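PDB 2HY5: DsrH from Allochromatium vinosum, which forms, with DsrE and DsrF, a six-chain complex that probably takes part in sulfur transfer during the oxidation of stored sulfur. Local coordinates for residues V7-P11 against F12-S16; F33-G36 against I37-A40; T44-E47 against S48-T51; R69-S72 against D73-I77; V89-T92 against T93-D96. One frame throughout, in Å; residues are numbered along the deposited sequence.

Contacts 1 and 2 sit on loops that leave neighbouring parallel strands, 3-7 and 29-32, and their centres are 8 Å apart; Pro-11 CG packs on Ala-39 CB at 3.6 Å. Contact 3 opens helix 47-53 and lies 13 Å, centre to centre, from contact 1, joined to it through the Phe-12 ring. Contact 4 is tied to contact 2 by the salt bridge Asp-35 OD2 to Arg-69 NH2, 3.0 Å, and to contact 3 by Ile-77. Contact 5 stands apart, its centre 26 Å from that of contact 3, on the opposite side of the chain's centre. All five border chains of DsrE or DsrF.

Contact 1 (V7-P11 against F12-S16); sequences VNKSP and FERNS
Ser-10 holds this turn together with both of its oxygens. Its carbonyl takes the backbone N-H of Arg-14 almost head-on, Arg-14 N to Ser-10 O 2.8 Å, and a weak bond from Glu-13 N. The hydroxyl serves the same turn: Phe-12 N donates to Ser-10 OG at 3.1 Å, and Glu-13 N leans on it weakly. With OG anti to the backbone N (chi1 166°), the oxygen is turned toward the amides of Phe-12 and Glu-13, and it also bonds to Asp-46 of the DsrF chain. A water lies 3.1 Å from both Lys-9 O and Arg-14 O, placed to donate to either, though it has more acceptors in reach than protons.

The aromatic contact is a CH-pi one. Pro-11 CG sits over the centre of one face of the Phe-12 ring, 3.9 Å from its centroid and 11° off the normal, the two side chains running side by side.

Lys-9 and Arg-14 also run alongside each other, their aliphatic parts touching at Lys-9 CG and Arg-14 CD, 3.7 Å. The lysine bends so that NZ comes over one face of the guanidinium, 3.5 Å from Arg-14 NH1. These like charges lie close, with Arg-14 NH2 also near Arg-14 of the second DsrH subunit; Lys-9 packs in addition on Asp-130 of the DsrE chain.

The whole turn connects strand 3-7 to helix 16-23. Val-7, at the strand end, bonds through its backbone to Leu-31 and Phe-33 and packs on Leu-17 and Cys-20 of the helix, whose first residue, Ser-16, bonds to the C-terminal carboxylate of Leu-102.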
loop_
_atom_site.group_PDB
_atom_site.type_symbol
_atom_site.label_atom_id
_atom_site.label_comp_id
_atom_site.label_asym_id
_atom_site.label_seq_id
_atom_site.Cartn_x
_atom_site.Cartn_y
_atom_site.Cartn_z
ATOM N N VAL C 7 -7.488 4.660 12.738
ATOM C CA VAL C 7 -7.154 3.377 12.115
ATOM C C VAL C 7 -7.915 3.302 10.802
ATOM O O VAL C 7 -9.148 3.322 10.799
ATOM C CB VAL C 7 -7.572 2.193 13.014
ATOM C CG1 VAL C 7 -7.263 0.875 12.317
ATOM C CG2 VAL C 7 -6.838 2.270 14.348
ATOM N N ASN C 8 -7.191 3.208 9.688
ATOM C CA ASN C 8 -7.850 3.171 8.384
ATOM C C ASN C 8 -7.711 1.874 7.609
ATOM O O ASN C 8 -8.141 1.798 6.464
ATOM C CB ASN C 8 -7.336 4.314 7.506
ATOM C CG ASN C 8 -5.890 4.117 7.084
ATOM O OD1 ASN C 8 -5.455 4.640 6.060
ATOM N ND2 ASN C 8 -5.136 3.370 7.883
ATOM N N LYS C 9 -7.111 0.863 8.225
ATOM C CA LYS C 9 -6.908 -0.416 7.554
ATOM C C LYS C 9 -7.737 -1.539 8.157
ATOM O O LYS C 9 -7.996 -1.559 9.358
ATOM C CB LYS C 9 -5.425 -0.788 7.597
ATOM C CG LYS C 9 -4.670 -0.501 6.310
ATOM C CD LYS C 9 -4.970 0.881 5.768
ATOM C CE LYS C 9 -4.279 1.127 4.436
ATOM N NZ LYS C 9 -4.724 0.213 3.351
ATOM N N SER C 10 -8.139 -2.475 7.305
ATOM C CA SER C 10 -8.929 -3.623 7.723
ATOM C C SER C 10 -8.190 -4.436 8.781
ATOM O O SER C 10 -6.986 -4.673 8.665
ATOM C CB SER C 10 -9.224 -4.517 6.516
ATOM O OG SER C 10 -9.699 -5.783 6.927
ATOM N N PRO C 11 -8.905 -4.871 9.830
ATOM C CA PRO C 11 -8.303 -5.663 10.904
ATOM C C PRO C 11 -7.993 -7.082 10.433
ATOM O O PRO C 11 -7.281 -7.825 11.103
ATOM C CB PRO C 11 -9.373 -5.624 11.992
ATOM C CG PRO C 11 -10.637 -5.594 11.197
ATOM C CD PRO C 11 -10.319 -4.576 10.122
ATOM N N PHE C 12 -8.536 -7.454 9.278
ATOM C CA PHE C 12 -8.306 -8.785 8.727
ATOM C C PHE C 12 -7.154 -8.724 7.736
ATOM O O PHE C 12 -6.538 -9.740 7.407
ATOM C CB PHE C 12 -9.566 -9.283 8.018
ATOM C CG PHE C 12 -10.830 -9.058 8.800
ATOM C CD1 PHE C 12 -11.768 -8.125 8.373
ATOM C CD2 PHE C 12 -11.065 -9.751 9.982
ATOM C CE1 PHE C 12 -12.923 -7.882 9.115
ATOM C CE2 PHE C 12 -12.220 -9.514 10.734
ATOM C CZ PHE C 12 -13.148 -8.578 10.299
ATOM N N GLU C 13 -6.868 -7.514 7.273
ATOM C CA GLU C 13 -5.813 -7.274 6.298
ATOM C C GLU C 13 -4.495 -6.835 6.933
ATOM O O GLU C 13 -3.429 -7.347 6.581
ATOM C CB GLU C 13 -6.285 -6.207 5.305
ATOM C CG GLU C 13 -5.269 -5.829 4.243
ATOM C CD GLU C 13 -4.851 -7.006 3.381
ATOM O OE1 GLU C 13 -4.098 -6.795 2.409
ATOM O OE2 GLU C 13 -5.269 -8.148 3.675
ATOM N N ARG C 14 -4.573 -5.887 7.863
ATOM C CA ARG C 14 -3.388 -5.351 8.535
ATOM C C ARG C 14 -3.423 -5.500 10.053
ATOM O O ARG C 14 -4.477 -5.743 10.647
ATOM C CB ARG C 14 -3.217 -3.865 8.214
ATOM C CG ARG C 14 -2.067 -3.529 7.283
ATOM C CD ARG C 14 -2.519 -3.494 5.839
ATOM N NE ARG C 14 -1.738 -2.536 5.062
ATOM C CZ ARG C 14 -1.968 -2.246 3.787
ATOM N NH1 ARG C 14 -2.958 -2.843 3.140
ATOM N NH2 ARG C 14 -1.216 -1.351 3.162
ATOM N N ASN C 15 -2.260 -5.310 10.667
ATOM C CA ASN C 15 -2.094 -5.419 12.111
ATOM C C ASN C 15 -2.290 -4.074 12.818
ATOM O O ASN C 15 -2.112 -3.973 14.027
ATOM C CB ASN C 15 -0.691 -5.944 12.417
ATOM C CG ASN C 15 0.396 -4.933 12.093
ATOM O OD1 ASN C 15 0.305 -4.192 11.112
ATOM N ND2 ASN C 15 1.441 -4.905 12.917
ATOM N N SER C 16 -2.668 -3.055 12.057
ATOM C CA SER C 16 -2.851 -1.708 12.589
ATOM C C SER C 16 -3.812 -1.592 13.767
ATOM O O SER C 16 -3.481 -0.975 14.782
ATOM C CB SER C 16 -3.307 -0.771 11.472
ATOM O OG SER C 16 -2.338 -0.724 10.445
HETATM O O HOH W 1 -5.885 -2.971 11.052
#

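Contact 2 (F33-G36 against I37-A40); sequences FEDG and IYAA
Ile-37 and Tyr-38 turn back on the preceding residues from different sides of a tight helical turn. Ile-37 folds its CD1 against the backbone of Phe-33, 3.2 Å from Phe-33 CA, a close approach, while its CB rests on the carbonyl oxygen of Glu-34. Together, chi1 of -106° and chi2 of 66° bring CD1 onto Phe-33.

Tyr-38 runs alongside Asp-35, both pointing the same way, with ring and carboxylate planes 43° apart. The nearer touch is to the backbone: Tyr-38 CD1 lies 3.1 Å from Asp-35 O, approached obliquely. The carboxylate itself is taken by a salt bridge to Arg-69, and the tyrosine ring stacks on Tyr-49 of the DsrF chain.

Backbone bonds from i+3 to i run through the turn, which begins as a 3-10 segment at 35-36. Ile-37 N reaches Glu-34 O at 3.3 Å and Ala-39 N reaches Gly-36 O at 3.1 Å, each donor standing well above the carbonyl plane; Tyr-38 N to Asp-35 O is weak.

The turn follows strand 29-32. Phe-33 meets Phe-88 edge-to-face, Ile-37 packs on Val-61 and Leu-62 of strand 58-62 and on Leu-66 of helix 63-68, and Ala-39 lies against Pro-11 in the loop after strand 3-7.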
loop_
_atom_site.group_PDB
_atom_site.type_symbol
_atom_site.label_atom_id
_atom_site.label_comp_id
_atom_site.label_asym_id
_atom_site.label_seq_id
_atom_site.Cartn_x
_atom_site.Cartn_y
_atom_site.Cartn_z
ATOM N N PHE C 33 -11.931 4.493 10.193
ATOM C CA PHE C 33 -12.434 5.067 8.956
ATOM C C PHE C 33 -11.817 4.323 7.776
ATOM O O PHE C 33 -10.916 3.509 7.964
ATOM C CB PHE C 33 -12.215 6.594 8.902
ATOM C CG PHE C 33 -10.783 7.029 8.729
ATOM C CD1 PHE C 33 -9.814 6.714 9.675
ATOM C CD2 PHE C 33 -10.420 7.817 7.639
ATOM C CE1 PHE C 33 -8.506 7.181 9.541
ATOM C CE2 PHE C 33 -9.118 8.288 7.498
ATOM C CZ PHE C 33 -8.159 7.971 8.450
ATOM N N GLU C 34 -12.322 4.573 6.574
ATOM C CA GLU C 34 -11.856 3.855 5.395
ATOM C C GLU C 34 -12.083 2.365 5.662
ATOM O O GLU C 34 -13.136 1.983 6.168
ATOM C CB GLU C 34 -10.377 4.158 5.117
ATOM C CG GLU C 34 -10.152 5.573 4.599
ATOM C CD GLU C 34 -8.710 5.857 4.220
ATOM O OE1 GLU C 34 -7.960 4.895 3.948
ATOM O OE2 GLU C 34 -8.331 7.047 4.179
ATOM N N ASP C 35 -11.102 1.528 5.341
ATOM C CA ASP C 35 -11.238 0.089 5.548
ATOM C C ASP C 35 -11.228 -0.333 7.022
ATOM O O ASP C 35 -11.534 -1.485 7.349
ATOM C CB ASP C 35 -10.137 -0.653 4.782
ATOM C CG ASP C 35 -10.353 -0.629 3.273
ATOM O OD1 ASP C 35 -9.444 -1.079 2.542
ATOM O OD2 ASP C 35 -11.429 -0.180 2.809
ATOM N N GLY C 36 -10.874 0.592 7.911
ATOM C CA GLY C 36 -10.864 0.270 9.328
ATOM C C GLY C 36 -12.276 0.008 9.837
ATOM O O GLY C 36 -12.465 -0.615 10.888
ATOM N N ILE C 37 -13.263 0.493 9.083
ATOM C CA ILE C 37 -14.690 0.351 9.401
ATOM C C ILE C 37 -15.141 -1.085 9.667
ATOM O O ILE C 37 -16.016 -1.333 10.494
ATOM C CB ILE C 37 -15.546 0.938 8.242
ATOM C CG1 ILE C 37 -16.144 2.269 8.672
ATOM C CG2 ILE C 37 -16.606 -0.054 7.770
ATOM C CD1 ILE C 37 -15.124 3.329 8.884
ATOM N N TYR C 38 -14.541 -2.030 8.959
ATOM C CA TYR C 38 -14.926 -3.426 9.109
ATOM C C TYR C 38 -14.758 -3.952 10.535
ATOM O O TYR C 38 -15.473 -4.862 10.952
ATOM C CB TYR C 38 -14.134 -4.280 8.121
ATOM C CG TYR C 38 -14.444 -3.939 6.679
ATOM C CD1 TYR C 38 -13.458 -3.431 5.832
ATOM C CD2 TYR C 38 -15.721 -4.134 6.160
ATOM C CE1 TYR C 38 -13.737 -3.128 4.505
ATOM C CE2 TYR C 38 -16.013 -3.839 4.827
ATOM C CZ TYR C 38 -15.011 -3.334 4.006
ATOM O OH TYR C 38 -15.271 -3.052 2.682
ATOM N N ALA C 39 -13.823 -3.375 11.279
ATOM C CA ALA C 39 -13.593 -3.798 12.654
ATOM C C ALA C 39 -14.769 -3.442 13.565
ATOM O O ALA C 39 -14.938 -4.038 14.622
ATOM C CB ALA C 39 -12.312 -3.160 13.186
ATOM N N ALA C 40 -15.584 -2.478 13.152
ATOM C CA ALA C 40 -16.719 -2.052 13.971
ATOM C C ALA C 40 -17.976 -2.900 13.791
ATOM O O ALA C 40 -18.962 -2.718 14.507
ATOM C CB ALA C 40 -17.036 -0.589 13.677
#

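Contact 3 (T44-E47 against S48-T51); sequences TRVE and SQVT
Glu-47 and Thr-51 meet one helical turn apart, and the main-chain oxygen of Glu-47 is gripped twice. Thr-51 N comes nearly straight at it, Thr-51 N to Glu-47 O 2.8 Å, while the hydroxyl Thr-51 OG1 donates to the same oxygen at 2.9 Å from 44° out of the carbonyl plane. Chi1 of -61° sets OG1 beside its own backbone N, turned back down the helix to reach that carbonyl. The first helical bond, Val-50 N to Val-46 O, spans 3.1 Å.

Waters extend the polar network. One donates to both Glu-47 OE2 and Thr-51 OG1; the other carboxylate oxygen, OE1, bonds to Gly-43 N. Another accepts from Gln-49 N and from Gln-49 NE2 and donates to Arg-45 O, joining the first turn of the helix to the loop before it.

Gln-49 turns CG back over the oxygen of Val-46, and its amide then packs against the valine side chain, with Gln-49 NE2 3.4 Å from Val-46 CG1. The apolar touch is between the two valines, Val-46 CG2 to Val-50 CG2 at 4.1 Å.

Val-46 is at the N-cap position of helix 47-53. The lead-in to the helix is a type I turn from Thr-44 to Glu-47, within which Thr-44 OG1 accepts from Val-46 N at 3.1 Å, an ST turn.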
loop_
_atom_site.group_PDB
_atom_site.type_symbol
_atom_site.label_atom_id
_atom_site.label_comp_id
_atom_site.label_asym_id
_atom_site.label_seq_id
_atom_site.Cartn_x
_atom_site.Cartn_y
_atom_site.Cartn_z
ATOM N N THR C 44 -17.915 -10.331 13.534
ATOM C CA THR C 44 -16.642 -10.696 12.909
ATOM C C THR C 44 -15.732 -11.426 13.889
ATOM O O THR C 44 -16.033 -11.525 15.079
ATOM C CB THR C 44 -15.871 -9.473 12.397
ATOM O OG1 THR C 44 -15.189 -8.853 13.493
ATOM C CG2 THR C 44 -16.815 -8.472 11.745
ATOM N N ARG C 45 -14.610 -11.921 13.379
ATOM C CA ARG C 45 -13.649 -12.650 14.197
ATOM C C ARG C 45 -12.923 -11.747 15.198
ATOM O O ARG C 45 -12.244 -12.237 16.099
ATOM C CB ARG C 45 -12.625 -13.347 13.297
ATOM C CG ARG C 45 -11.833 -14.441 13.990
ATOM C CD ARG C 45 -10.722 -14.979 13.102
ATOM N NE ARG C 45 -9.740 -13.947 12.782
ATOM C CZ ARG C 45 -9.653 -13.329 11.608
ATOM N NH1 ARG C 45 -10.490 -13.639 10.630
ATOM N NH2 ARG C 45 -8.730 -12.398 11.413
ATOM N N VAL C 46 -13.058 -10.430 15.043
ATOM C CA VAL C 46 -12.396 -9.511 15.962
ATOM C C VAL C 46 -13.356 -8.800 16.907
ATOM O O VAL C 46 -12.941 -7.929 17.666
ATOM C CB VAL C 46 -11.563 -8.436 15.211
ATOM C CG1 VAL C 46 -10.544 -9.107 14.306
ATOM C CG2 VAL C 46 -12.477 -7.521 14.414
ATOM N N GLU C 47 -14.632 -9.170 16.867
ATOM C CA GLU C 47 -15.623 -8.540 17.738
ATOM C C GLU C 47 -15.224 -8.628 19.212
ATOM O O GLU C 47 -15.361 -7.661 19.959
ATOM C CB GLU C 47 -17.002 -9.186 17.555
ATOM C CG GLU C 47 -18.096 -8.508 18.374
ATOM C CD GLU C 47 -19.410 -9.268 18.376
ATOM O OE1 GLU C 47 -19.932 -9.571 17.286
ATOM O OE2 GLU C 47 -19.926 -9.559 19.476
ATOM N N SER C 48 -14.724 -9.790 19.626
ATOM C CA SER C 48 -14.319 -9.996 21.013
ATOM C C SER C 48 -13.298 -8.978 21.501
ATOM O O SER C 48 -13.467 -8.377 22.564
ATOM C CB SER C 48 -13.746 -11.406 21.196
ATOM O OG SER C 48 -14.742 -12.392 20.994
ATOM N N GLN C 49 -12.232 -8.792 20.732
ATOM C CA GLN C 49 -11.189 -7.852 21.113
ATOM C C GLN C 49 -11.650 -6.404 21.029
ATOM O O GLN C 49 -11.196 -5.556 21.797
ATOM C CB GLN C 49 -9.941 -8.073 20.252
ATOM C CG GLN C 49 -10.197 -8.151 18.759
ATOM C CD GLN C 49 -8.988 -8.660 17.992
ATOM O OE1 GLN C 49 -7.931 -8.027 17.985
ATOM N NE2 GLN C 49 -9.137 -9.813 17.346
ATOM N N VAL C 50 -12.553 -6.112 20.100
ATOM C CA VAL C 50 -13.061 -4.752 19.976
ATOM C C VAL C 50 -13.980 -4.452 21.160
ATOM O O VAL C 50 -13.894 -3.386 21.764
ATOM C CB VAL C 50 -13.825 -4.560 18.652
ATOM C CG1 VAL C 50 -14.411 -3.151 18.586
ATOM C CG2 VAL C 50 -12.877 -4.784 17.481
ATOM N N THR C 51 -14.843 -5.405 21.498
ATOM C CA THR C 51 -15.763 -5.234 22.616
ATOM C C THR C 51 -14.980 -5.015 23.907
ATOM O O THR C 51 -15.344 -4.174 24.729
ATOM C CB THR C 51 -16.683 -6.459 22.773
ATOM O OG1 THR C 51 -17.470 -6.617 21.583
ATOM C CG2 THR C 51 -17.610 -6.283 23.969
HETATM O O HOH W 2 -14.664 -12.259 18.181
HETATM O O HOH W 3 -11.324 -10.979 18.698
HETATM O O HOH W 4 -20.040 -6.963 21.332
#

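Contact 4 (R69-S72 against D73-I77); sequences RGFS and DERVI
The Phe-71 ring and the Arg-75 guanidinium meet with their planes 62° apart. Phe-71 CD2 lies over one face of the guanidinium, 3.8 Å above its plane and displaced toward the rim, and Arg-75 NH2 lies at the edge of the ring, in its plane, 3.9 Å from Phe-71 CE2. The two side chains cross at a slant.

The setting is the exit of helix 63-68, closed by a Schellman motif with Gly-70 as the C-prime residue at positive phi, followed, after Phe-71 and Ser-72, by a short 3-10 turn over 73-75. Arg-75 reaches back from that turn because its chain bends at chi2 and chi3 (-66° and -73°), curling the guanidinium toward the ring. There it has a second partner: NH2 forms a salt bridge with Asp-96 of the DsrF chain, which would be expected to fix the group's position. Phe-71 also packs on Leu-66, Tyr-38 and Leu-41 of its own chain and on Tyr-49 of DsrF.

The carbonyl of Ser-72 receives the backbone N-H of Arg-75, with Arg-75 N to Ser-72 O 3.0 Å and the donor well above the carbonyl plane. On the serine side chain, Ser-72 OG presses against Glu-74 CG at 3.2 Å. A water accepts from Ser-72 N at 3.0 Å and from Arg-75 NH1 at 3.1 Å.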
loop_
_atom_site.group_PDB
_atom_site.type_symbol
_atom_site.label_atom_id
_atom_site.label_comp_id
_atom_site.label_asym_id
_atom_site.label_seq_id
_atom_site.Cartn_x
_atom_site.Cartn_y
_atom_site.Cartn_z
ATOM N N ARG C 69 -19.516 1.008 2.221
ATOM C CA ARG C 69 -19.176 -0.401 2.148
ATOM C C ARG C 69 -20.356 -1.347 2.336
ATOM O O ARG C 69 -20.183 -2.563 2.383
ATOM C CB ARG C 69 -18.035 -0.688 3.120
ATOM C CG ARG C 69 -16.731 -0.051 2.628
ATOM C CD ARG C 69 -15.684 0.052 3.711
ATOM N NE ARG C 69 -14.427 0.612 3.215
ATOM C CZ ARG C 69 -14.236 1.894 2.914
ATOM N NH1 ARG C 69 -15.224 2.773 3.052
ATOM N NH2 ARG C 69 -13.046 2.299 2.497
ATOM N N GLY C 70 -21.556 -0.775 2.424
ATOM C CA GLY C 70 -22.769 -1.569 2.537
ATOM C C GLY C 70 -23.344 -1.851 3.910
ATOM O O GLY C 70 -24.170 -2.751 4.053
ATOM N N PHE C 71 -22.946 -1.093 4.921
ATOM C CA PHE C 71 -23.467 -1.351 6.257
ATOM C C PHE C 71 -24.185 -0.181 6.905
ATOM O O PHE C 71 -23.734 0.960 6.827
ATOM C CB PHE C 71 -22.339 -1.837 7.167
ATOM C CG PHE C 71 -21.593 -3.010 6.609
ATOM C CD1 PHE C 71 -20.501 -2.821 5.765
ATOM C CD2 PHE C 71 -22.025 -4.306 6.866
ATOM C CE1 PHE C 71 -19.853 -3.911 5.179
ATOM C CE2 PHE C 71 -21.387 -5.399 6.288
ATOM C CZ PHE C 71 -20.298 -5.200 5.440
ATOM N N SER C 72 -25.317 -0.477 7.538
ATOM C CA SER C 72 -26.093 0.547 8.228
ATOM C C SER C 72 -25.577 0.632 9.660
ATOM O O SER C 72 -24.869 -0.262 10.121
ATOM C CB SER C 72 -27.582 0.187 8.224
ATOM O OG SER C 72 -27.804 -1.036 8.898
ATOM N N ASP C 73 -25.933 1.701 10.363
ATOM C CA ASP C 73 -25.479 1.906 11.737
ATOM C C ASP C 73 -25.860 0.775 12.682
ATOM O O ASP C 73 -25.195 0.548 13.694
ATOM C CB ASP C 73 -26.049 3.216 12.285
ATOM C CG ASP C 73 -25.632 4.423 11.468
ATOM O OD1 ASP C 73 -26.095 5.541 11.786
ATOM O OD2 ASP C 73 -24.844 4.262 10.512
ATOM N N GLU C 74 -26.935 0.074 12.345
ATOM C CA GLU C 74 -27.436 -1.017 13.170
ATOM C C GLU C 74 -26.534 -2.243 13.124
ATOM O O GLU C 74 -26.662 -3.150 13.947
ATOM C CB GLU C 74 -28.850 -1.408 12.724
ATOM C CG GLU C 74 -29.437 -0.500 11.649
ATOM C CD GLU C 74 -29.564 0.936 12.120
ATOM O OE1 GLU C 74 -30.308 1.161 13.090
ATOM O OE2 GLU C 74 -28.924 1.840 11.537
ATOM N N ARG C 75 -25.616 -2.263 12.165
ATOM C CA ARG C 75 -24.709 -3.393 12.005
ATOM C C ARG C 75 -23.467 -3.255 12.872
ATOM O O ARG C 75 -22.660 -4.175 12.958
ATOM C CB ARG C 75 -24.287 -3.515 10.538
ATOM C CG ARG C 75 -25.438 -3.729 9.567
ATOM C CD ARG C 75 -26.116 -5.068 9.799
ATOM N NE ARG C 75 -25.312 -6.195 9.332
ATOM C CZ ARG C 75 -25.114 -6.497 8.051
ATOM N NH1 ARG C 75 -25.661 -5.756 7.094
ATOM N NH2 ARG C 75 -24.371 -7.544 7.724
ATOM N N VAL C 76 -23.316 -2.103 13.513
ATOM C CA VAL C 76 -22.156 -1.842 14.351
ATOM C C VAL C 76 -22.257 -2.468 15.741
ATOM O O VAL C 76 -23.354 -2.667 16.270
ATOM C CB VAL C 76 -21.947 -0.316 14.507
ATOM C CG1 VAL C 76 -20.722 -0.029 15.349
ATOM C CG2 VAL C 76 -21.818 0.322 13.138
ATOM N N ILE C 77 -21.105 -2.789 16.321
ATOM C CA ILE C 77 -21.055 -3.345 17.667
ATOM C C ILE C 77 -21.580 -2.256 18.596
ATOM O O ILE C 77 -21.089 -1.126 18.574
ATOM C CB ILE C 77 -19.607 -3.683 18.074
ATOM C CG1 ILE C 77 -19.048 -4.770 17.150
ATOM C CG2 ILE C 77 -19.563 -4.137 19.532
ATOM C CD1 ILE C 77 -17.550 -4.985 17.302
HETATM O O HOH W 5 -26.715 -2.883 6.487
#

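Contact 5 (V89-T92 against T93-D96); sequences VDLT and TECD
Thr-93 and Glu-94 both fold back on the carbonyl of Asp-90, one turn earlier in the helix. Glu-94 N bonds to Asp-90 O at 2.9 Å; Glu-94 CG comes to 3.0 Å from Asp-90 O with CD also close, the chain extended so that OE2 reaches 3.8 Å from Leu-91 CD2. Thr-93 holds OG1 between its backbone N and carbonyl carbon (chi1 60°), 3.0 Å from Asp-90 O; a water donates to Asp-90 OD1 and hydrogen-bonds to Thr-93 OG1. Asp-90 OD1 also makes a salt bridge to Lys-30 of the DsrE chain.

Thr-92 has a similar first torsion, and its hydroxyl donates to Val-89 O at a short 2.6 Å. Thr-93 N shares that acceptor at 3.3 Å, lying in the carbonyl plane, so Val-89 O is gripped by two donors besides a weak bond from Thr-92 N.

Cys-95, just beyond the helix, still has its N-H on Leu-91 O, Cys-95 N to Leu-91 O 3.1 Å, with SG turned to 3.6 Å from the same oxygen.

Here helix 85-94 ends and the chain turns into strand 97-101. Thr-92 O and Cys-95 O both accept from Arg-124 of the DsrE chain, while Leu-91, Thr-92 and Cys-95 pack on Leu-4 of strand 3-7.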
loop_
_atom_site.group_PDB
_atom_site.type_symbol
_atom_site.label_atom_id
_atom_site.label_comp_id
_atom_site.label_asym_id
_atom_site.label_seq_id
_atom_site.Cartn_x
_atom_site.Cartn_y
_atom_site.Cartn_z
ATOM N N VAL C 89 -13.826 15.708 12.655
ATOM C CA VAL C 89 -13.132 16.953 12.956
ATOM C C VAL C 89 -13.258 17.305 14.443
ATOM O O VAL C 89 -12.273 17.684 15.073
ATOM C CB VAL C 89 -13.689 18.119 12.115
ATOM C CG1 VAL C 89 -13.116 19.448 12.610
ATOM C CG2 VAL C 89 -13.329 17.911 10.657
ATOM N N ASP C 90 -14.460 17.191 15.005
ATOM C CA ASP C 90 -14.641 17.508 16.420
ATOM C C ASP C 90 -13.798 16.603 17.314
ATOM O O ASP C 90 -13.313 17.037 18.356
ATOM C CB ASP C 90 -16.114 17.399 16.828
ATOM C CG ASP C 90 -16.954 18.536 16.285
ATOM O OD1 ASP C 90 -16.410 19.643 16.093
ATOM O OD2 ASP C 90 -18.164 18.328 16.065
ATOM N N LEU C 91 -13.631 15.346 16.918
ATOM C CA LEU C 91 -12.820 14.428 17.706
ATOM C C LEU C 91 -11.361 14.879 17.752
ATOM O O LEU C 91 -10.708 14.773 18.790
ATOM C CB LEU C 91 -12.898 13.006 17.141
ATOM C CG LEU C 91 -14.185 12.223 17.425
ATOM C CD1 LEU C 91 -14.141 10.881 16.706
ATOM C CD2 LEU C 91 -14.339 12.018 18.927
ATOM N N THR C 92 -10.842 15.383 16.634
ATOM C CA THR C 92 -9.448 15.822 16.606
ATOM C C THR C 92 -9.215 17.059 17.465
ATOM O O THR C 92 -8.114 17.253 17.982
ATOM C CB THR C 92 -8.958 16.138 15.171
ATOM O OG1 THR C 92 -9.698 17.246 14.644
ATOM C CG2 THR C 92 -9.132 14.922 14.268
ATOM N N THR C 93 -10.241 17.897 17.618
ATOM C CA THR C 93 -10.096 19.104 18.429
ATOM C C THR C 93 -10.414 18.857 19.901
ATOM O O THR C 93 -9.880 19.540 20.778
ATOM C CB THR C 93 -10.983 20.264 17.907
ATOM O OG1 THR C 93 -12.361 19.880 17.929
ATOM C CG2 THR C 93 -10.591 20.630 16.488
ATOM N N GLU C 94 -11.283 17.888 20.175
ATOM C CA GLU C 94 -11.633 17.556 21.554
ATOM C C GLU C 94 -10.442 16.861 22.207
ATOM O O GLU C 94 -10.108 17.136 23.361
ATOM C CB GLU C 94 -12.866 16.647 21.588
ATOM C CG GLU C 94 -14.152 17.353 21.167
ATOM C CD GLU C 94 -15.296 16.393 20.882
ATOM O OE1 GLU C 94 -16.421 16.868 20.620
ATOM O OE2 GLU C 94 -15.072 15.164 20.908
ATOM N N CYS C 95 -9.798 15.963 21.463
ATOM C CA CYS C 95 -8.623 15.264 21.973
ATOM C C CYS C 95 -7.411 16.189 21.840
ATOM O O CYS C 95 -7.438 17.151 21.076
ATOM C CB CYS C 95 -8.399 13.965 21.195
ATOM S SG CYS C 95 -9.673 12.709 21.501
ATOM N N ASP C 96 -6.347 15.901 22.582
ATOM C CA ASP C 96 -5.156 16.748 22.559
ATOM C C ASP C 96 -4.206 16.501 21.394
ATOM O O ASP C 96 -3.532 17.419 20.931
ATOM C CB ASP C 96 -4.383 16.588 23.870
ATOM C CG ASP C 96 -5.182 17.038 25.073
ATOM O OD1 ASP C 96 -4.714 16.822 26.208
ATOM O OD2 ASP C 96 -6.275 17.613 24.887
HETATM O O HOH W 6 -14.286 21.053 16.024
#